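Local structure of fumarate lyase (Mesorhizobium sp., 3C8T) at residues A[126-129]-A[130-133]; A[97-100]-A[101-104]. The protein belongs to the fumarase/aspartase superfamily of lyases, largely helical proteins that assemble as tetramers with long helices packed together at their centre. One frame throughout, in Å; residues are numbered along the deposited sequence.

Interaction 1 (A[126-129]-A[130-133])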
# COMPACT_ATOMS: atom_id res chain seq x y z
N ARG A 126 5.25 2.65 26.55
CA ARG A 126 4.35 3.68 26.03
C ARG A 126 2.89 3.18 25.95
O ARG A 126 1.94 3.93 26.23
CB ARG A 126 4.84 4.21 24.68
CG ARG A 126 6.30 4.63 24.65
CD ARG A 126 6.40 5.83 23.75
NE ARG A 126 7.73 6.38 23.62
CZ ARG A 126 8.25 7.31 24.42
NH1 ARG A 126 7.57 7.77 25.45
NH2 ARG A 126 9.49 7.73 24.21
N ILE A 127 2.71 1.92 25.60
CA ILE A 127 1.38 1.31 25.60
C ILE A 127 0.80 1.29 27.04
O ILE A 127 -0.37 1.59 27.25
CB ILE A 127 1.41 -0.10 24.96
CG1 ILE A 127 1.61 -0.03 23.43
CG2 ILE A 127 0.14 -0.92 25.37
CD1 ILE A 127 1.56 -1.47 22.72
N GLU A 128 1.62 0.96 28.04
CA GLU A 128 1.19 1.05 29.45
C GLU A 128 0.82 2.48 29.93
O GLU A 128 -0.19 2.64 30.61
CB GLU A 128 2.21 0.38 30.39
CG GLU A 128 2.45 -1.11 30.03
CD GLU A 128 1.13 -1.94 29.94
OE1 GLU A 128 0.69 -2.31 28.83
OE2 GLU A 128 0.53 -2.20 31.00
N SER A 129 1.60 3.51 29.58
CA SER A 129 1.16 4.89 29.84
C SER A 129 -0.12 5.25 29.12
O SER A 129 -0.96 5.94 29.70
CB SER A 129 2.21 5.94 29.47
OG SER A 129 3.46 5.59 30.00
N VAL A 130 -0.25 4.84 27.85
CA VAL A 130 -1.51 5.08 27.10
C VAL A 130 -2.72 4.49 27.86
O VAL A 130 -3.71 5.21 28.11
CB VAL A 130 -1.44 4.65 25.57
CG1 VAL A 130 -2.83 4.73 24.89
CG2 VAL A 130 -0.50 5.58 24.84
N ARG A 131 -2.62 3.21 28.24
CA ARG A 131 -3.67 2.53 29.00
C ARG A 131 -3.98 3.27 30.32
O ARG A 131 -5.15 3.49 30.64
CB ARG A 131 -3.31 1.06 29.28
CG ARG A 131 -3.16 0.24 28.02
CD ARG A 131 -2.48 -1.09 28.28
NE ARG A 131 -3.39 -2.03 28.91
CZ ARG A 131 -3.01 -3.08 29.64
NH1 ARG A 131 -1.71 -3.31 29.85
NH2 ARG A 131 -3.93 -3.90 30.16
N LYS A 132 -2.94 3.68 31.05
CA LYS A 132 -3.15 4.47 32.28
C LYS A 132 -3.94 5.77 32.06
O LYS A 132 -4.91 6.04 32.79
CB LYS A 132 -1.83 4.77 32.99
CG LYS A 132 -1.43 3.67 33.94
CD LYS A 132 0.01 3.84 34.50
CE LYS A 132 0.92 2.64 34.12
NZ LYS A 132 1.96 2.39 35.19
N ALA A 133 -3.54 6.58 31.09
CA ALA A 133 -4.25 7.82 30.83
C ALA A 133 -5.69 7.57 30.33
O ALA A 133 -6.59 8.34 30.64
CB ALA A 133 -3.46 8.72 29.88
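Glu-128 and Arg-131, one helical turn apart, join their charged ends in an i to i+3 salt bridge on the side of the helix. The two side chains lie side by side and point the same way. Glu-128 OE1 receives NH1 of Arg-131 through its syn lone pair at 2.8 Å, with an N-H...O angle of 153°, and meets the guanidinium edge in plane. OE2 of Glu-128 is equally close to NH1, so one nitrogen faces both oxygens; the carboxylate and guanidinium planes are turned 65° apart, and the grip is not the flat two-nitrogen pairing. Two bends bring the groups together, one at chi2 of Glu-128 and one at chi3 of Arg-131 (76°). On the way, Arg-131 CG passes 3.2 Å from Ile-127 O, and its CD packs 3.9 Å from the apolar Ile-127 CG2, which leaves the guanidinium at the far end for carboxylates. Val-130 lays its CG2 over Arg-126 O, 3.3 Å away, while its own N bonds to that oxygen at 2.9 Å. The i to i+4 ladder continues from Arg-131 N to Ile-127 O at 2.9 Å. Within helix 104-140 this turn faces several partners: Arg-131 packs on helix 160-185, where Asp-172 forms a second salt bridge with its NE; Ile-127 meets Phe-237 and Val-241 of helix 229-255; and Arg-126, paired with Asp-14 and Glu-340, lies with Val-130 against helix 315-344.

Interaction 2 (A[97-100]-A[101-104])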
# COMPACT_ATOMS: atom_id res chain seq x y z
N TYR A 97 40.63 -15.06 16.18
CA TYR A 97 39.56 -16.04 16.35
C TYR A 97 38.17 -15.46 16.31
O TYR A 97 37.19 -16.16 16.59
CB TYR A 97 39.73 -16.86 17.61
CG TYR A 97 41.00 -17.67 17.64
CD1 TYR A 97 41.03 -18.99 17.21
CD2 TYR A 97 42.19 -17.08 18.09
CE1 TYR A 97 42.19 -19.72 17.25
CE2 TYR A 97 43.35 -17.78 18.13
CZ TYR A 97 43.35 -19.10 17.72
OH TYR A 97 44.54 -19.78 17.78
N LEU A 98 38.10 -14.19 15.94
CA LEU A 98 36.87 -13.43 15.84
C LEU A 98 36.06 -13.93 14.65
O LEU A 98 36.63 -14.47 13.68
CB LEU A 98 37.21 -11.96 15.64
CG LEU A 98 36.96 -10.77 16.59
CD1 LEU A 98 36.31 -11.07 17.92
CD2 LEU A 98 38.24 -9.95 16.75
N HIS A 99 34.73 -13.78 14.72
CA HIS A 99 33.86 -14.06 13.59
C HIS A 99 34.22 -15.43 13.05
O HIS A 99 34.54 -15.58 11.87
CB HIS A 99 34.09 -12.99 12.52
CG HIS A 99 33.02 -12.91 11.46
ND1 HIS A 99 31.88 -12.15 11.62
CD2 HIS A 99 32.96 -13.45 10.22
CE1 HIS A 99 31.15 -12.24 10.52
NE2 HIS A 99 31.78 -13.01 9.65
N TRP A 100 34.21 -16.44 13.92
CA TRP A 100 34.68 -17.77 13.51
C TRP A 100 33.46 -18.56 13.13
O TRP A 100 32.64 -18.89 13.99
CB TRP A 100 35.39 -18.42 14.69
CG TRP A 100 36.05 -19.75 14.46
CD1 TRP A 100 35.48 -21.00 14.59
CD2 TRP A 100 37.42 -19.97 14.11
NE1 TRP A 100 36.41 -21.98 14.31
CE2 TRP A 100 37.61 -21.38 14.03
CE3 TRP A 100 38.50 -19.11 13.86
CZ2 TRP A 100 38.86 -21.94 13.71
CZ3 TRP A 100 39.73 -19.67 13.54
CH2 TRP A 100 39.90 -21.09 13.48
N GLY A 101 33.30 -18.83 11.83
CA GLY A 101 32.16 -19.58 11.33
C GLY A 101 30.92 -18.73 11.08
O GLY A 101 29.94 -19.24 10.55
N ALA A 102 30.98 -17.45 11.45
CA ALA A 102 29.92 -16.45 11.22
C ALA A 102 29.86 -15.92 9.78
O ALA A 102 30.87 -15.83 9.11
CB ALA A 102 30.11 -15.26 12.19
N THR A 103 28.65 -15.55 9.33
CA THR A 103 28.48 -14.71 8.17
C THR A 103 27.95 -13.31 8.63
O THR A 103 27.47 -13.13 9.77
CB THR A 103 27.55 -15.35 7.08
OG1 THR A 103 27.64 -14.58 5.86
CG2 THR A 103 26.07 -15.37 7.52
N THR A 104 28.06 -12.34 7.74
CA THR A 104 27.59 -10.97 7.96
C THR A 104 26.12 -10.87 8.43
O THR A 104 25.83 -10.23 9.46
CB THR A 104 27.87 -10.12 6.70
OG1 THR A 104 29.28 -9.99 6.59
CG2 THR A 104 27.23 -8.73 6.80
O HOH W 1 33.54 -16.80 9.14
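Ala-102 sets its methyl group squarely over one face of the His-99 imidazole, a CH-pi contact in which CB is 3.6 Å from the ring centroid and only 8° off the ring normal. The histidine reaches over the turn because CG stands opposite its own backbone N (chi1 -164°), and a chi2 of 87° turns the flat ring to receive the methyl. Alanine's small side chain suits so close an approach to the ring face. The indole of Trp-100 instead leaves the turn and packs on Arg-379 of the second subunit. Between Trp-100 and Ala-102 the chain bends at Gly-101, whose positive phi suits a residue without a side chain. The loop is closed by water: one molecule donates to His-99 O at 3.2 Å and to Ala-102 O at 2.8 Å, bridging the two carbonyls. The turn lies between helix 80-91 and helix 104-140, with Thr-103 at the N-cap position of the latter. With no clear direct hydrogen bond between them, the halves of this eight-residue stretch meet through methyl-ring packing and a shared water, while Glu-34 OE2, bonded to His-99 ND1, fixes the rotation of the ring.

Interactions 1 and 2 lie in series along the chain, their centres about 42 Å apart and their nearest atoms about 28 Å apart, without touching. Both concern the same long helix: residues 97-103 lead into helix 104-140, which Thr-104 begins, whereas 126-133 lie well along it. Interaction 1, its centre about 11 Å from the centre of the chain, is partly buried among helices of its own subunit, and regular backbone bonding is supplemented there by charge pairing. Interaction 2 is a surface contact, its centre about 36 Å from the chain centre, lacking regular structure and relying on a CH-pi contact and a water bridge. It also borders another subunit, whose Arg-379 bonds to Leu-98 O and His-99 O.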